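Local coordinates for C381 turret protein (Sulfolobus turreted icosahedral virus, PDB 4IND) that builds the turrets of an archaeal icosahedral virus, assembling here as five chains, each with three jelly-roll domains in a row, at residues I157-H162 against P252-L257; N166-F171 against K240-Y245; F194-F199 against P210-S215. All blocks are in the same frame, centred on the assembly; numbering follows the deposited sequence.

Interaction 1: I157-H162 against P252-L257; sequences IPKIIH and PFTFGL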
loop_
_atom_site.group_PDB
_atom_site.type_symbol
_atom_site.label_atom_id
_atom_site.label_comp_id
_atom_site.label_asym_id
_atom_site.label_seq_id
_atom_site.Cartn_x
_atom_site.Cartn_y
_atom_site.Cartn_z
ATOM N N ILE A 157 2.454 -21.901 13.283
ATOM C CA ILE A 157 2.104 -23.054 14.125
ATOM C C ILE A 157 3.380 -23.738 14.604
ATOM O O ILE A 157 4.244 -24.043 13.790
ATOM C CB ILE A 157 1.287 -24.059 13.324
ATOM C CG1 ILE A 157 -0.024 -23.407 12.850
ATOM C CG2 ILE A 157 0.979 -25.318 14.153
ATOM C CD1 ILE A 157 -0.778 -24.269 11.838
ATOM N N PRO A 158 3.499 -23.972 15.930
ATOM C CA PRO A 158 4.723 -24.567 16.490
ATOM C C PRO A 158 4.884 -26.024 16.069
ATOM O O PRO A 158 3.989 -26.568 15.415
ATOM C CB PRO A 158 4.532 -24.428 18.005
ATOM C CG PRO A 158 3.051 -24.291 18.205
ATOM C CD PRO A 158 2.537 -23.583 16.978
ATOM N N LYS A 159 6.018 -26.633 16.411
ATOM C CA LYS A 159 6.334 -27.969 15.933
ATOM C C LYS A 159 5.528 -28.996 16.732
ATOM O O LYS A 159 6.018 -29.586 17.676
ATOM C CB LYS A 159 7.840 -28.237 16.026
ATOM C CG LYS A 159 8.275 -29.561 15.411
ATOM C CD LYS A 159 9.706 -29.933 15.841
ATOM C CE LYS A 159 10.735 -28.985 15.242
ATOM N NZ LYS A 159 12.129 -29.444 15.499
ATOM N N ILE A 160 4.273 -29.188 16.338
ATOM C CA ILE A 160 3.361 -30.057 17.089
ATOM C C ILE A 160 2.500 -30.949 16.188
ATOM O O ILE A 160 1.676 -31.726 16.676
ATOM C CB ILE A 160 2.397 -29.222 17.966
ATOM C CG1 ILE A 160 1.606 -28.269 17.077
ATOM C CG2 ILE A 160 3.154 -28.466 19.063
ATOM C CD1 ILE A 160 0.433 -27.577 17.807
ATOM N N ILE A 161 2.650 -30.814 14.874
ATOM C CA ILE A 161 1.833 -31.592 13.951
ATOM C C ILE A 161 2.489 -32.933 13.720
ATOM O O ILE A 161 3.648 -33.011 13.308
ATOM C CB ILE A 161 1.653 -30.899 12.582
ATOM C CG1 ILE A 161 1.165 -29.463 12.739
ATOM C CG2 ILE A 161 0.700 -31.708 11.691
ATOM C CD1 ILE A 161 1.299 -28.627 11.454
ATOM N N HIS A 162 1.755 -34.006 13.985
ATOM C CA HIS A 162 2.316 -35.346 13.825
ATOM C C HIS A 162 1.869 -36.019 12.544
ATOM O O HIS A 162 0.673 -36.044 12.227
ATOM C CB HIS A 162 1.916 -36.262 15.002
ATOM C CG HIS A 162 2.446 -35.811 16.317
ATOM N ND1 HIS A 162 3.688 -36.188 16.785
ATOM C CD2 HIS A 162 1.918 -35.007 17.270
ATOM C CE1 HIS A 162 3.895 -35.643 17.968
ATOM N NE2 HIS A 162 2.833 -34.924 18.288
ATOM N N PRO A 252 8.135 -41.597 11.763
ATOM C CA PRO A 252 7.232 -40.510 12.183
ATOM C C PRO A 252 7.937 -39.154 12.205
ATOM O O PRO A 252 9.108 -39.067 12.614
ATOM C CB PRO A 252 6.822 -40.916 13.602
ATOM C CG PRO A 252 7.845 -41.916 14.041
ATOM C CD PRO A 252 8.294 -42.632 12.797
ATOM N N PHE A 253 7.239 -38.122 11.743
ATOM C CA PHE A 253 7.706 -36.743 11.810
ATOM C C PHE A 253 6.804 -35.944 12.734
ATOM O O PHE A 253 5.603 -36.245 12.889
ATOM C CB PHE A 253 7.667 -36.072 10.413
ATOM C CG PHE A 253 8.887 -36.341 9.558
ATOM C CD1 PHE A 253 9.781 -35.316 9.266
ATOM C CD2 PHE A 253 9.111 -37.590 9.012
ATOM C CE1 PHE A 253 10.897 -35.550 8.455
ATOM C CE2 PHE A 253 10.225 -37.830 8.208
ATOM C CZ PHE A 253 11.115 -36.805 7.933
ATOM N N THR A 254 7.379 -34.914 13.342
ATOM C CA THR A 254 6.604 -33.862 13.987
ATOM C C THR A 254 7.073 -32.566 13.356
ATOM O O THR A 254 8.267 -32.365 13.186
ATOM C CB THR A 254 6.862 -33.810 15.487
ATOM O OG1 THR A 254 6.602 -35.092 16.060
ATOM C CG2 THR A 254 5.950 -32.777 16.144
ATOM N N PHE A 255 6.149 -31.690 12.963
ATOM C CA PHE A 255 6.576 -30.483 12.273
ATOM C C PHE A 255 5.683 -29.291 12.597
ATOM O O PHE A 255 4.563 -29.443 13.104
ATOM C CB PHE A 255 6.669 -30.730 10.758
ATOM C CG PHE A 255 5.330 -30.973 10.096
ATOM C CD1 PHE A 255 4.639 -29.936 9.492
ATOM C CD2 PHE A 255 4.779 -32.248 10.072
ATOM C CE1 PHE A 255 3.401 -30.167 8.874
ATOM C CE2 PHE A 255 3.555 -32.493 9.465
ATOM C CZ PHE A 255 2.857 -31.446 8.868
ATOM N N GLY A 256 6.200 -28.108 12.302
ATOM C CA GLY A 256 5.486 -26.869 12.488
ATOM C C GLY A 256 5.221 -26.286 11.116
ATOM O O GLY A 256 5.631 -26.857 10.104
ATOM N N LEU A 257 4.508 -25.163 11.070
ATOM C CA LEU A 257 4.196 -24.536 9.794
ATOM C C LEU A 257 4.155 -23.042 9.951
ATOM O O LEU A 257 3.400 -22.504 10.762
ATOM C CB LEU A 257 2.839 -25.024 9.271
ATOM C CG LEU A 257 2.365 -24.315 7.992
ATOM C CD1 LEU A 257 3.269 -24.670 6.832
ATOM C CD2 LEU A 257 0.897 -24.705 7.676
HETATM O O HOH W 1 4.624 -38.382 14.611
#

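Interaction 2: N166-F171 against K240-Y245; sequences NGYISF and KFSVTY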
loop_
_atom_site.group_PDB
_atom_site.type_symbol
_atom_site.label_atom_id
_atom_site.label_comp_id
_atom_site.label_asym_id
_atom_site.label_seq_id
_atom_site.Cartn_x
_atom_site.Cartn_y
_atom_site.Cartn_z
ATOM N N ASN A 166 1.323 -39.632 5.704
ATOM C CA ASN A 166 0.325 -38.971 4.872
ATOM C C ASN A 166 -0.279 -37.786 5.590
ATOM O O ASN A 166 0.005 -37.562 6.770
ATOM C CB ASN A 166 -0.743 -39.951 4.385
ATOM C CG ASN A 166 -1.348 -40.735 5.508
ATOM O OD1 ASN A 166 -1.582 -40.194 6.588
ATOM N ND2 ASN A 166 -1.589 -42.024 5.278
ATOM N N GLY A 167 -1.082 -37.011 4.869
ATOM C CA GLY A 167 -1.703 -35.826 5.432
ATOM C C GLY A 167 -1.656 -34.691 4.417
ATOM O O GLY A 167 -0.812 -34.676 3.507
ATOM N N TYR A 168 -2.560 -33.734 4.581
ATOM C CA TYR A 168 -2.643 -32.591 3.686
ATOM C C TYR A 168 -2.909 -31.349 4.484
ATOM O O TYR A 168 -3.600 -31.394 5.496
ATOM C CB TYR A 168 -3.813 -32.769 2.706
ATOM C CG TYR A 168 -3.693 -33.960 1.793
ATOM C CD1 TYR A 168 -2.903 -33.916 0.661
ATOM C CD2 TYR A 168 -4.380 -35.136 2.072
ATOM C CE1 TYR A 168 -2.790 -35.012 -0.171
ATOM C CE2 TYR A 168 -4.281 -36.232 1.247
ATOM C CZ TYR A 168 -3.480 -36.164 0.128
ATOM O OH TYR A 168 -3.376 -37.251 -0.699
ATOM N N ILE A 169 -2.375 -30.229 4.011
ATOM C CA ILE A 169 -2.785 -28.926 4.510
ATOM C C ILE A 169 -2.998 -28.061 3.269
ATOM O O ILE A 169 -2.158 -28.030 2.393
ATOM C CB ILE A 169 -1.715 -28.297 5.410
ATOM C CG1 ILE A 169 -1.360 -29.251 6.552
ATOM C CG2 ILE A 169 -2.204 -26.951 5.968
ATOM C CD1 ILE A 169 -0.281 -28.733 7.495
ATOM N N SER A 170 -4.151 -27.410 3.162
ATOM C CA SER A 170 -4.369 -26.483 2.050
ATOM C C SER A 170 -4.658 -25.094 2.592
ATOM O O SER A 170 -5.193 -24.956 3.686
ATOM C CB SER A 170 -5.558 -26.932 1.196
ATOM O OG SER A 170 -5.304 -28.182 0.599
ATOM N N PHE A 171 -4.338 -24.068 1.809
ATOM C CA PHE A 171 -4.699 -22.703 2.177
ATOM C C PHE A 171 -4.700 -21.818 0.934
ATOM O O PHE A 171 -4.092 -22.163 -0.069
ATOM C CB PHE A 171 -3.770 -22.162 3.279
ATOM C CG PHE A 171 -2.323 -22.518 3.097
ATOM C CD1 PHE A 171 -1.484 -21.725 2.325
ATOM C CD2 PHE A 171 -1.793 -23.636 3.711
ATOM C CE1 PHE A 171 -0.143 -22.052 2.155
ATOM C CE2 PHE A 171 -0.450 -23.969 3.550
ATOM C CZ PHE A 171 0.377 -23.177 2.769
ATOM N N LYS A 240 -1.416 -26.339 -1.882
ATOM C CA LYS A 240 -1.619 -27.640 -1.231
ATOM C C LYS A 240 -0.306 -28.257 -0.761
ATOM O O LYS A 240 0.631 -28.419 -1.544
ATOM C CB LYS A 240 -2.327 -28.577 -2.195
ATOM C CG LYS A 240 -2.668 -29.924 -1.608
ATOM C CD LYS A 240 -3.404 -30.757 -2.641
ATOM C CE LYS A 240 -3.622 -32.172 -2.163
ATOM N NZ LYS A 240 -4.248 -33.010 -3.231
ATOM N N PHE A 241 -0.238 -28.584 0.526
ATOM C CA PHE A 241 0.914 -29.298 1.067
ATOM C C PHE A 241 0.491 -30.751 1.270
ATOM O O PHE A 241 -0.578 -31.011 1.814
ATOM C CB PHE A 241 1.345 -28.679 2.388
ATOM C CG PHE A 241 2.162 -29.604 3.241
ATOM C CD1 PHE A 241 3.440 -29.969 2.858
ATOM C CD2 PHE A 241 1.641 -30.120 4.421
ATOM C CE1 PHE A 241 4.199 -30.827 3.634
ATOM C CE2 PHE A 241 2.389 -30.974 5.216
ATOM C CZ PHE A 241 3.678 -31.340 4.814
ATOM N N SER A 242 1.305 -31.689 0.798
ATOM C CA SER A 242 1.000 -33.112 0.935
ATOM C C SER A 242 2.185 -33.824 1.537
ATOM O O SER A 242 3.321 -33.616 1.096
ATOM C CB SER A 242 0.721 -33.755 -0.427
ATOM O OG SER A 242 -0.085 -32.930 -1.241
ATOM N N VAL A 243 1.934 -34.677 2.529
ATOM C CA VAL A 243 2.981 -35.573 3.034
ATOM C C VAL A 243 2.941 -36.808 2.143
ATOM O O VAL A 243 1.881 -37.426 1.984
ATOM C CB VAL A 243 2.712 -35.988 4.492
ATOM C CG1 VAL A 243 3.820 -36.914 4.982
ATOM C CG2 VAL A 243 2.606 -34.764 5.397
ATOM N N THR A 244 4.077 -37.189 1.565
ATOM C CA THR A 244 4.042 -38.212 0.509
ATOM C C THR A 244 4.834 -39.475 0.789
ATOM O O THR A 244 4.812 -40.410 -0.013
ATOM C CB THR A 244 4.526 -37.629 -0.839
ATOM O OG1 THR A 244 5.857 -37.134 -0.670
ATOM C CG2 THR A 244 3.627 -36.490 -1.316
ATOM N N TYR A 245 5.555 -39.517 1.902
ATOM C CA TYR A 245 6.492 -40.628 2.098
ATOM C C TYR A 245 5.846 -41.976 2.423
ATOM O O TYR A 245 6.484 -43.017 2.305
ATOM C CB TYR A 245 7.627 -40.272 3.073
ATOM C CG TYR A 245 7.236 -40.047 4.521
ATOM C CD1 TYR A 245 7.183 -41.106 5.415
ATOM C CD2 TYR A 245 6.968 -38.774 4.999
ATOM C CE1 TYR A 245 6.855 -40.905 6.747
ATOM C CE2 TYR A 245 6.647 -38.565 6.318
ATOM C CZ TYR A 245 6.605 -39.641 7.189
ATOM O OH TYR A 245 6.276 -39.460 8.513
HETATM O O HOH W 2 -0.850 -37.421 1.727
#

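Interaction 3: F194-F199 against P210-S215; sequences FTNFQF and PLVISS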
loop_
_atom_site.group_PDB
_atom_site.type_symbol
_atom_site.label_atom_id
_atom_site.label_comp_id
_atom_site.label_asym_id
_atom_site.label_seq_id
_atom_site.Cartn_x
_atom_site.Cartn_y
_atom_site.Cartn_z
ATOM N N PHE A 194 18.174 -43.576 4.415
ATOM C CA PHE A 194 17.503 -43.007 3.264
ATOM C C PHE A 194 18.360 -42.005 2.539
ATOM O O PHE A 194 19.183 -41.315 3.139
ATOM C CB PHE A 194 16.174 -42.374 3.679
ATOM C CG PHE A 194 15.236 -43.350 4.306
ATOM C CD1 PHE A 194 14.346 -44.075 3.525
ATOM C CD2 PHE A 194 15.266 -43.578 5.669
ATOM C CE1 PHE A 194 13.491 -45.001 4.096
ATOM C CE2 PHE A 194 14.412 -44.491 6.249
ATOM C CZ PHE A 194 13.525 -45.207 5.459
ATOM N N THR A 195 18.166 -41.925 1.237
ATOM C CA THR A 195 18.829 -40.867 0.514
ATOM C C THR A 195 17.833 -40.114 -0.353
ATOM O O THR A 195 16.976 -40.715 -1.001
ATOM C CB THR A 195 19.991 -41.403 -0.291
ATOM O OG1 THR A 195 19.533 -42.489 -1.098
ATOM C CG2 THR A 195 21.078 -41.920 0.646
ATOM N N ASN A 196 17.947 -38.792 -0.353
ATOM C CA ASN A 196 16.976 -37.952 -1.043
ATOM C C ASN A 196 15.549 -38.356 -0.699
ATOM O O ASN A 196 14.703 -38.561 -1.572
ATOM C CB ASN A 196 17.220 -37.952 -2.549
ATOM C CG ASN A 196 18.551 -37.326 -2.910
ATOM O OD1 ASN A 196 19.029 -36.427 -2.215
ATOM N ND2 ASN A 196 19.157 -37.797 -3.992
ATOM N N PHE A 197 15.318 -38.462 0.603
ATOM C CA PHE A 197 14.016 -38.758 1.180
ATOM C C PHE A 197 13.029 -37.639 0.900
ATOM O O PHE A 197 13.188 -36.520 1.402
ATOM C CB PHE A 197 14.191 -38.905 2.689
ATOM C CG PHE A 197 12.939 -39.281 3.420
ATOM C CD1 PHE A 197 12.649 -40.616 3.686
ATOM C CD2 PHE A 197 12.072 -38.309 3.868
ATOM C CE1 PHE A 197 11.502 -40.969 4.374
ATOM C CE2 PHE A 197 10.914 -38.654 4.560
ATOM C CZ PHE A 197 10.631 -39.989 4.813
ATOM N N GLN A 198 12.001 -37.918 0.106
ATOM C CA GLN A 198 10.990 -36.896 -0.113
ATOM C C GLN A 198 9.960 -36.972 1.008
ATOM O O GLN A 198 9.255 -37.964 1.148
ATOM C CB GLN A 198 10.320 -37.013 -1.488
ATOM C CG GLN A 198 9.231 -35.949 -1.683
ATOM C CD GLN A 198 8.576 -35.991 -3.050
ATOM O OE1 GLN A 198 7.370 -36.044 -3.167
ATOM N NE2 GLN A 198 9.368 -35.949 -4.079
ATOM N N PHE A 199 9.907 -35.925 1.822
ATOM C CA PHE A 199 8.943 -35.840 2.911
ATOM C C PHE A 199 7.557 -35.516 2.360
ATOM O O PHE A 199 6.531 -36.058 2.803
ATOM C CB PHE A 199 9.407 -34.750 3.894
ATOM C CG PHE A 199 8.363 -34.343 4.895
ATOM C CD1 PHE A 199 8.034 -35.167 5.963
ATOM C CD2 PHE A 199 7.725 -33.125 4.778
ATOM C CE1 PHE A 199 7.061 -34.789 6.890
ATOM C CE2 PHE A 199 6.756 -32.732 5.696
ATOM C CZ PHE A 199 6.421 -33.569 6.756
ATOM N N PRO A 210 9.208 -30.208 -4.280
ATOM C CA PRO A 210 9.490 -31.334 -3.383
ATOM C C PRO A 210 10.220 -30.880 -2.122
ATOM O O PRO A 210 11.105 -30.037 -2.192
ATOM C CB PRO A 210 10.430 -32.212 -4.213
ATOM C CG PRO A 210 10.270 -31.740 -5.632
ATOM C CD PRO A 210 9.989 -30.288 -5.524
ATOM N N LEU A 211 9.851 -31.445 -0.983
ATOM C CA LEU A 211 10.537 -31.176 0.265
ATOM C C LEU A 211 11.399 -32.391 0.543
ATOM O O LEU A 211 10.895 -33.455 0.897
ATOM C CB LEU A 211 9.526 -30.963 1.389
ATOM C CG LEU A 211 8.504 -29.864 1.122
ATOM C CD1 LEU A 211 7.440 -29.839 2.196
ATOM C CD2 LEU A 211 9.178 -28.508 1.013
ATOM N N VAL A 212 12.706 -32.238 0.357
ATOM C CA VAL A 212 13.620 -33.381 0.342
ATOM C C VAL A 212 14.720 -33.286 1.409
ATOM O O VAL A 212 15.266 -32.217 1.660
ATOM C CB VAL A 212 14.277 -33.531 -1.043
ATOM C CG1 VAL A 212 15.294 -34.670 -1.049
ATOM C CG2 VAL A 212 13.212 -33.738 -2.112
ATOM N N ILE A 213 15.033 -34.418 2.033
ATOM C CA ILE A 213 16.110 -34.497 3.003
ATOM C C ILE A 213 17.238 -35.348 2.428
ATOM O O ILE A 213 17.009 -36.494 2.033
ATOM C CB ILE A 213 15.623 -35.123 4.331
ATOM C CG1 ILE A 213 14.523 -34.273 4.952
ATOM C CG2 ILE A 213 16.809 -35.288 5.300
ATOM C CD1 ILE A 213 13.770 -34.942 6.100
ATOM N N SER A 214 18.451 -34.792 2.380
ATOM C CA SER A 214 19.592 -35.483 1.780
ATOM C C SER A 214 19.748 -36.923 2.238
ATOM O O SER A 214 19.861 -37.839 1.418
ATOM C CB SER A 214 20.902 -34.734 2.057
ATOM O OG SER A 214 20.865 -33.451 1.473
ATOM N N SER A 215 19.788 -37.120 3.548
ATOM C CA SER A 215 19.881 -38.467 4.087
ATOM C C SER A 215 19.267 -38.577 5.471
ATOM O O SER A 215 19.363 -37.660 6.292
ATOM C CB SER A 215 21.328 -38.941 4.118
ATOM O OG SER A 215 22.095 -38.127 4.982
#

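Interaction 1: I157-H162 against P252-L257
I161 crosses the F255 ring at a slant, its CB over one face. That CB stands 4.0 Å from the centroid of the F255 ring and 12° off the ring normal, a CH-pi contact over the middle of the ring. CG2 of I161 reaches F255 CZ at 3.6 Å, while I161 CD1 comes near F255 CE1. F255 meets this branched side chain because its CG sits between its own backbone N and carbonyl carbon (chi1 68°), which swings the ring over the adjoining strand.

H162 and T254 occupy the other face of the sheet, their side chains alongside each other. The methyl CG2 of T254 covers one face of the imidazole, displaced toward the rim. A water sits at the edge of that ring, 3.2 Å from H162 ND1, and donates to F253 O at 2.9 Å.

The strands are antiparallel and broken by a classic beta bulge. I160 and I161 both face F255. F255 O takes a 2.9 Å bond from I161 N and a weak one from I160 N. Past the bulge, I157 N bonds L257 O at 2.8 Å. K159 centres an inverse gamma turn between these pairs, and its NZ leaves to bond S185 OG. G256 has no side chain, and its CA comes within 3.3 Å of P158 O.

Strand 155-163 is outermost in its four-stranded sheet within the chain. Strand 253-262 lies between it and strand 176-187, whose M182 touches F255 and L257. I157 and I160 pack on Y108 and Y119, from strands 108-110 and 114-124 of the first domain.

Interaction 2: N166-F171 against K240-Y245
Y168 and K240 meet through their torsions: CG of Y168 is turned away from its carbonyl carbon (chi1 -62°), and the K240 chain runs out straight from a CG opposite its backbone N (chi1 -176°). The methylene CE of K240 therefore reaches Y168 CD1 at 3.4 Å, slanting against the ring. S242 OG comes to the edge of the same ring, near its plane, 3.5 Å from Y168 CD1. A water lies over one face of the ring, offset toward the rim.

I169 and F241 form the matching pair on the opposite side of the sheet. F241 is the one presented by its edge: CB of I169 lies in the plane of the F241 ring, and I169 CG1 is 3.8 Å from F241 CD2. V243 closes the far end. Its CB rests 3.7 Å from N166 C.

The backbones are antiparallel, with short, nearly straight bonds. F241 N gives a 2.7 Å bond to I169 O, and I169 N returns one to F241 O. V243 N bonds G167 O at 2.9 Å. The same water bridges the end of the pairing, accepting from G167 N and donating to V243 O at 2.7 Å.

This is a strand pair of the second jelly roll. One face is apolar: F100 and M106 cover I169, and I202 covers F241. The other face is mixed. S170 OG bonds N102 OD1, and N166 OD1 bonds T105 OG1, so these polar ends turn to the segment around residues 101-105. K240 lends its aliphatic CE to the tyrosine ring, so their contact is mainly van der Waals. The backbone bonds carry the pairing.

Interaction 3: F194-F199 against P210-S215
F197 and I213 form a hydrogen-bonded antiparallel pair in which the short strands 197-199 and 210-213 diverge strongly from exact opposition, with 133° between their directions. The motif is a beta hairpin, strands 194-203 and 208-213, in the second jelly roll of the chain. I213 N bonds F197 O at 2.9 Å, and F197 N bonds back to I213 O. Further along, F199 N meets L211 O at 2.8 Å.

Both chains turn a corner at the other end, at T195 and N196 on one side and S214 on the other. N196 takes left-handed backbone angles there. Its N still reaches S214 O at 2.8 Å, but it stands 47° above the carbonyl plane, off the lone pairs. At the corner T195 still pairs with S215, a non-hydrogen-bonded pair, and S215 CA comes close to F194 O.

The other face of the hairpin from the buried one carries V212 and Q198. The V212 methyl CG1 packs on N196 CA at 3.7 Å. Q198 runs out extended, its NE2 passing P210 CB at 3.9 Å, while its OE1 bonds T244 OG1.

The buried face carries F197, F199, L211 and I213. CG of F197 lies opposite its backbone N (chi1 -177°), which sets the ring on this face beside I213. I213 CD1 approaches that ring obliquely. On the first segment itself, F194 CD1 is at the edge of the F197 ring, while F197 CE1 lies above the F194 ring. M182, Y184 and F226 of the facing sheet receive F199, L211 and I213, which fits the filling of a sandwich core. F199 and L211 run alongside each other, and L211 CD1 comes to the edge of the F199 ring, 4.2 Å from CD2 of F199.

How the interactions relate
The three contacts belong to the second jelly roll, and their centres lie about 12 Å (1 and 2), 17 Å (1 and 3) and 15 Å (2 and 3) apart. Aromatic rings of interaction 1 join the others. F255 CZ meets F241 CE2 of interaction 2 at 3.7 Å, and F253 CG meets F199 CE1 of interaction 3 at 3.6 Å. Interactions 2 and 3 share a sheet, where T244 N probably bonds F199 O at 3.0 Å. Y245 packs against both F197 and F253. Bound dihydrogenphosphate ions lie about 10 Å from G256 and about 9 Å from the side chain of K240, too far for direct contact.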